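Local coordinates for protein acyl-CoA thioesterase II TesB2 (Mycobacterium marinum, PDB 3U0A) that probably hydrolyses fatty acyl-CoA thioesters to free fatty acids and coenzyme A, at residues Q58-F66 and S220-M228. Residues are numbered along the deposited sequence; the frame is centred on the assembly and turned at random.
Sequences QVHSLHGYF and SLDHAMWFM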
# COMPACT_ATOMS: atom_id res chain seq x y z
N GLN A 58 12.37 9.66 11.17
CA GLN A 58 10.95 9.69 11.48
C GLN A 58 10.22 8.81 10.50
O GLN A 58 10.57 8.77 9.34
CB GLN A 58 10.40 11.12 11.45
CG GLN A 58 11.07 12.07 12.46
CD GLN A 58 10.50 11.96 13.89
OE1 GLN A 58 9.42 12.53 14.16
NE2 GLN A 58 11.22 11.23 14.83
N VAL A 59 9.19 8.12 10.98
CA VAL A 59 8.43 7.21 10.17
C VAL A 59 7.77 7.89 8.97
O VAL A 59 7.38 9.04 9.05
CB VAL A 59 7.34 6.48 11.01
CG1 VAL A 59 6.25 7.46 11.45
CG2 VAL A 59 6.80 5.25 10.26
N HIS A 60 7.68 7.17 7.87
CA HIS A 60 7.05 7.69 6.66
C HIS A 60 6.21 6.69 5.90
O HIS A 60 5.43 7.10 5.02
CB HIS A 60 8.11 8.28 5.70
CG HIS A 60 9.04 7.26 5.11
ND1 HIS A 60 8.72 6.54 4.04
CD2 HIS A 60 10.32 6.88 5.49
CE1 HIS A 60 9.74 5.73 3.73
NE2 HIS A 60 10.72 5.93 4.63
N SER A 61 6.41 5.39 6.15
CA SER A 61 5.52 4.39 5.56
C SER A 61 5.41 3.16 6.42
O SER A 61 6.20 2.97 7.30
CB SER A 61 5.89 4.05 4.12
OG SER A 61 7.09 3.33 4.05
N LEU A 62 4.36 2.38 6.21
CA LEU A 62 4.20 1.10 6.86
C LEU A 62 3.25 0.30 6.07
O LEU A 62 2.41 0.84 5.34
CB LEU A 62 3.73 1.22 8.31
CG LEU A 62 2.37 1.83 8.61
CD1 LEU A 62 1.27 0.88 8.19
CD2 LEU A 62 2.27 2.20 10.09
N HIS A 63 3.42 -1.02 6.16
CA HIS A 63 2.59 -1.98 5.46
C HIS A 63 2.40 -3.09 6.46
O HIS A 63 3.33 -3.46 7.11
CB HIS A 63 3.27 -2.54 4.21
CG HIS A 63 3.83 -1.50 3.21
ND1 HIS A 63 4.97 -0.80 3.43
CD2 HIS A 63 3.40 -1.13 1.90
CE1 HIS A 63 5.23 0.01 2.36
NE2 HIS A 63 4.28 -0.20 1.43
N GLY A 64 1.21 -3.63 6.62
CA GLY A 64 1.07 -4.85 7.39
C GLY A 64 -0.11 -5.73 7.05
O GLY A 64 -1.02 -5.33 6.39
N TYR A 65 -0.08 -6.94 7.55
CA TYR A 65 -1.04 -7.95 7.24
C TYR A 65 -1.73 -8.44 8.54
O TYR A 65 -1.08 -8.90 9.46
CB TYR A 65 -0.33 -9.11 6.57
CG TYR A 65 -0.21 -9.06 5.05
CD1 TYR A 65 -1.32 -8.79 4.25
CD2 TYR A 65 1.00 -9.35 4.42
CE1 TYR A 65 -1.23 -8.78 2.87
CE2 TYR A 65 1.11 -9.35 3.04
CZ TYR A 65 -0.01 -9.06 2.25
OH TYR A 65 0.10 -9.04 0.86
N PHE A 66 -3.06 -8.35 8.57
CA PHE A 66 -3.84 -8.85 9.70
C PHE A 66 -4.05 -10.34 9.53
O PHE A 66 -4.84 -10.79 8.70
CB PHE A 66 -5.18 -8.14 9.76
CG PHE A 66 -5.08 -6.68 10.04
CD1 PHE A 66 -5.02 -6.22 11.35
CD2 PHE A 66 -5.03 -5.77 9.01
CE1 PHE A 66 -4.94 -4.89 11.64
CE2 PHE A 66 -4.94 -4.43 9.29
CZ PHE A 66 -4.91 -3.99 10.61
N SER A 220 -10.54 -6.97 8.26
CA SER A 220 -9.42 -6.23 7.71
C SER A 220 -8.37 -7.27 7.30
O SER A 220 -7.98 -8.09 8.10
CB SER A 220 -8.85 -5.23 8.75
OG SER A 220 -9.74 -4.19 9.05
N LEU A 221 -7.92 -7.21 6.06
CA LEU A 221 -6.84 -8.09 5.59
C LEU A 221 -5.44 -7.42 5.71
O LEU A 221 -4.45 -8.05 6.08
CB LEU A 221 -7.12 -8.47 4.14
CG LEU A 221 -8.45 -9.18 3.89
CD1 LEU A 221 -8.67 -9.41 2.40
CD2 LEU A 221 -8.48 -10.51 4.63
N ASP A 222 -5.39 -6.14 5.39
CA ASP A 222 -4.15 -5.42 5.43
C ASP A 222 -4.32 -3.93 5.67
O ASP A 222 -5.42 -3.48 5.97
CB ASP A 222 -3.33 -5.71 4.15
CG ASP A 222 -3.79 -4.93 2.92
OD1 ASP A 222 -4.51 -3.92 3.02
OD2 ASP A 222 -3.36 -5.35 1.84
N HIS A 223 -3.21 -3.22 5.66
CA HIS A 223 -3.19 -1.80 5.45
C HIS A 223 -1.79 -1.38 5.04
O HIS A 223 -0.80 -2.06 5.33
CB HIS A 223 -3.75 -0.98 6.65
CG HIS A 223 -2.90 -1.01 7.92
ND1 HIS A 223 -3.37 -0.58 9.08
CD2 HIS A 223 -1.58 -1.41 8.15
CE1 HIS A 223 -2.39 -0.70 10.02
NE2 HIS A 223 -1.32 -1.21 9.45
N ALA A 224 -1.75 -0.27 4.31
CA ALA A 224 -0.52 0.36 3.83
C ALA A 224 -0.74 1.83 4.01
O ALA A 224 -1.79 2.34 3.63
CB ALA A 224 -0.29 0.04 2.34
N MET A 225 0.24 2.52 4.60
CA MET A 225 0.12 3.97 4.91
C MET A 225 1.39 4.74 4.61
O MET A 225 2.49 4.19 4.65
CB MET A 225 -0.26 4.18 6.37
CG MET A 225 -1.55 3.51 6.78
SD MET A 225 -1.94 3.75 8.52
CE MET A 225 -3.38 2.66 8.64
N TRP A 226 1.22 6.03 4.30
CA TRP A 226 2.34 6.90 3.99
C TRP A 226 2.12 8.19 4.67
O TRP A 226 1.12 8.83 4.46
CB TRP A 226 2.46 7.09 2.47
CG TRP A 226 2.77 5.79 1.72
CD1 TRP A 226 4.01 5.29 1.37
CD2 TRP A 226 1.83 4.83 1.19
NE1 TRP A 226 3.89 4.11 0.70
CE2 TRP A 226 2.62 3.77 0.58
CE3 TRP A 226 0.45 4.73 1.17
CZ2 TRP A 226 2.03 2.68 -0.03
CZ3 TRP A 226 -0.13 3.62 0.56
CH2 TRP A 226 0.65 2.63 -0.04
N PHE A 227 3.06 8.57 5.52
CA PHE A 227 2.90 9.73 6.39
C PHE A 227 3.76 10.83 5.85
O PHE A 227 4.96 10.82 6.02
CB PHE A 227 3.29 9.38 7.82
CG PHE A 227 2.59 8.17 8.33
CD1 PHE A 227 1.24 8.20 8.57
CD2 PHE A 227 3.27 6.98 8.51
CE1 PHE A 227 0.57 7.07 9.02
CE2 PHE A 227 2.60 5.86 8.95
CZ PHE A 227 1.25 5.90 9.21
N MET A 228 3.13 11.78 5.17
CA MET A 228 3.87 12.76 4.36
C MET A 228 4.22 14.09 5.07
O MET A 228 5.31 14.59 4.91
CB MET A 228 3.08 13.07 3.08
CG MET A 228 3.10 12.01 2.00
SD MET A 228 1.53 11.16 1.65
CE MET A 228 0.32 12.47 1.69
O HOH W 1 -3.99 -10.90 5.89
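The F66 ring carries S220 CB over one face, 4.2 Å from its centroid in a CH-pi contact, and has the backbone of L221 and D222 at its edge. Its far rim then turns into the face of the H223 imidazole, an edge-to-face pair with planes at 74° and F66 CZ 4.0 Å from H223 ND1. These rings lie on the seam of a double hotdog fold, where strand 58-66 of the N-terminal hotdog runs antiparallel to strand 217-227 of the C-terminal one. On the same face of the sheet, L62 reaches along the seam with both methyls: CD1 sits 3.6 Å from H223 NE2, and CD2 meets the F227 ring at its edge, 3.8 Å from CE2. With chi1 at 62°, CG of L62 lies between backbone N and carbonyl carbon, and the fork spans these two aromatic neighbours. D198 of helix 186-200 takes the H223 ND1 hydrogen bond, fixing the imidazole's rotation while helices 34-51 and 186-200 pack on this side. The other face, bearing S61, H63, Y65, D222 and W226, looks to the second subunit: W226 NE1 is hydrogen-bonded to D222 OD2 of the second subunit, and Y65 OH to S61 OG of the second subunit. Within the chain, H63 NE2 lies 3.9 Å from W226 CZ2, the two rings meeting obliquely. Paired backbone bonds join L62 with M225 and G64 with H223. At the F66 end, L221 O accepts the F66 N-H from above its carbonyl plane and also a hydrogen bond from a water whose oxygen lies 2.9 Å away; the same water donates to F66 O.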